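Local coordinates for protein lipoxygenase (Cyanothece sp., PDB 5EK8) that is a non-heme iron 9R-lipoxygenase that probably adds molecular oxygen to polyunsaturated fatty acids, at residues A[203-206]-A[207-211]. Sequence-based numbering, arbitrary orientation.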
loop_
_atom_site.group_PDB
_atom_site.type_symbol
_atom_site.label_atom_id
_atom_site.label_comp_id
_atom_site.label_asym_id
_atom_site.label_seq_id
_atom_site.Cartn_x
_atom_site.Cartn_y
_atom_site.Cartn_z
ATOM N N PRO A 203 19.030 0.216 -17.451
ATOM C CA PRO A 203 19.714 0.175 -18.754
ATOM C C PRO A 203 19.297 -1.005 -19.631
ATOM O O PRO A 203 19.394 -0.919 -20.860
ATOM C CB PRO A 203 21.187 0.061 -18.367
ATOM C CG PRO A 203 21.266 0.721 -17.051
ATOM C CD PRO A 203 19.997 0.355 -16.346
ATOM N N ILE A 204 18.830 -2.082 -19.003
ATOM C CA ILE A 204 18.336 -3.251 -19.722
ATOM C C ILE A 204 17.044 -2.909 -20.458
ATOM O O ILE A 204 16.936 -3.071 -21.680
ATOM C CB ILE A 204 18.083 -4.442 -18.764
ATOM C CG1 ILE A 204 19.268 -4.648 -17.817
ATOM C CG2 ILE A 204 17.808 -5.709 -19.545
ATOM C CD1 ILE A 204 20.558 -5.042 -18.511
ATOM N N LYS A 205 16.067 -2.430 -19.695
ATOM C CA LYS A 205 14.776 -2.029 -20.232
ATOM C C LYS A 205 14.958 -0.984 -21.325
ATOM O O LYS A 205 14.268 -1.002 -22.341
ATOM C CB LYS A 205 13.885 -1.492 -19.110
ATOM C CG LYS A 205 12.401 -1.432 -19.440
ATOM C CD LYS A 205 11.989 -0.068 -19.978
ATOM C CE LYS A 205 12.065 1.015 -18.906
ATOM N NZ LYS A 205 11.802 2.373 -19.467
ATOM N N ALA A 206 15.906 -0.080 -21.109
ATOM C CA ALA A 206 16.217 0.961 -22.076
ATOM C C ALA A 206 16.751 0.350 -23.363
ATOM O O ALA A 206 16.299 0.698 -24.456
ATOM C CB ALA A 206 17.220 1.942 -21.495
ATOM N N LYS A 207 17.710 -0.563 -23.222
ATOM C CA LYS A 207 18.254 -1.294 -24.363
ATOM C C LYS A 207 17.137 -1.929 -25.185
ATOM O O LYS A 207 17.083 -1.778 -26.409
ATOM C CB LYS A 207 19.229 -2.374 -23.895
ATOM C CG LYS A 207 19.945 -3.088 -25.031
ATOM C CD LYS A 207 20.398 -4.484 -24.625
ATOM C CE LYS A 207 20.933 -5.264 -25.821
ATOM N NZ LYS A 207 20.979 -6.734 -25.570
ATOM N N HIS A 208 16.238 -2.627 -24.500
ATOM C CA HIS A 208 15.149 -3.320 -25.174
ATOM C C HIS A 208 14.213 -2.352 -25.880
ATOM O O HIS A 208 13.820 -2.578 -27.024
ATOM C CB HIS A 208 14.370 -4.167 -24.176
ATOM C CG HIS A 208 15.177 -5.267 -23.566
ATOM N ND1 HIS A 208 14.828 -5.878 -22.384
ATOM C CD2 HIS A 208 16.318 -5.868 -23.980
ATOM C CE1 HIS A 208 15.720 -6.809 -22.092
ATOM N NE2 HIS A 208 16.636 -6.821 -23.044
ATOM N N THR A 209 13.868 -1.271 -25.189
ATOM C CA THR A 209 12.951 -0.276 -25.724
ATOM C C THR A 209 13.508 0.356 -26.989
ATOM O O THR A 209 12.805 0.479 -27.995
ATOM C CB THR A 209 12.652 0.830 -24.699
ATOM O OG1 THR A 209 12.033 0.258 -23.541
ATOM C CG2 THR A 209 11.716 1.857 -25.299
ATOM N N ILE A 210 14.779 0.752 -26.935
ATOM C CA ILE A 210 15.435 1.356 -28.089
ATOM C C ILE A 210 15.523 0.342 -29.223
ATOM O O ILE A 210 15.362 0.692 -30.390
ATOM C CB ILE A 210 16.848 1.883 -27.736
ATOM C CG1 ILE A 210 16.760 2.920 -26.616
ATOM C CG2 ILE A 210 17.523 2.502 -28.955
ATOM C CD1 ILE A 210 18.056 3.643 -26.358
ATOM N N ALA A 211 15.755 -0.920 -28.871
ATOM C CA ALA A 211 15.853 -1.983 -29.867
ATOM C C ALA A 211 14.519 -2.210 -30.575
ATOM O O ALA A 211 14.484 -2.541 -31.761
ATOM C CB ALA A 211 16.332 -3.274 -29.221
#
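P203 O receives K207 N at 2.9 Å, the first of four successive i to i+4 bonds that join residues 203-206 to 207-211 as one run of helix 188-214. H208 N follows on I204 O, T209 N on K205 O and I210 N on A206 O. The last is the straightest, with an N-H...O angle of 171°. K205 O is gripped twice. T209 OG1 also donates to it, at 2.8 Å, and the two donors come from opposite faces of the carbonyl plane. The hydroxyl gets there because OG1 sits beside its own backbone N, anti to the carbonyl carbon (chi1 -61°). The bent chain of K205 runs alongside T209, with CD 3.6 Å from T209 OG1, and its NZ forms a salt bridge with E11 of helix 2-21.

The side chains of I204 and H208 run alongside each other in the same direction. I204 CG2 touches the imidazole at CE1, 3.5 Å away. I204 O sits over one face of the same ring, nearer its edge than its centre, 3.4 Å from H208 CG. Both ring nitrogens of this buried residue are bonded, ND1 to T612 and NE2 to D227, which also forms a salt bridge with K207 NZ; the two bonds fix the ring's rotation. A leucine in place of H208 would probably leave T612 OG1 without this mate and D227 with K207 NZ but no imidazole bond.

The T209 hydroxyl bond to K205 O is a common intrahelical bond, in which a helix threonine returns its hydroxyl to the carbonyl one turn earlier, here four residues back. Here, away from the iron, this stretch of helix 188-214 packs against helices 2-21, 221-227 and 608-623.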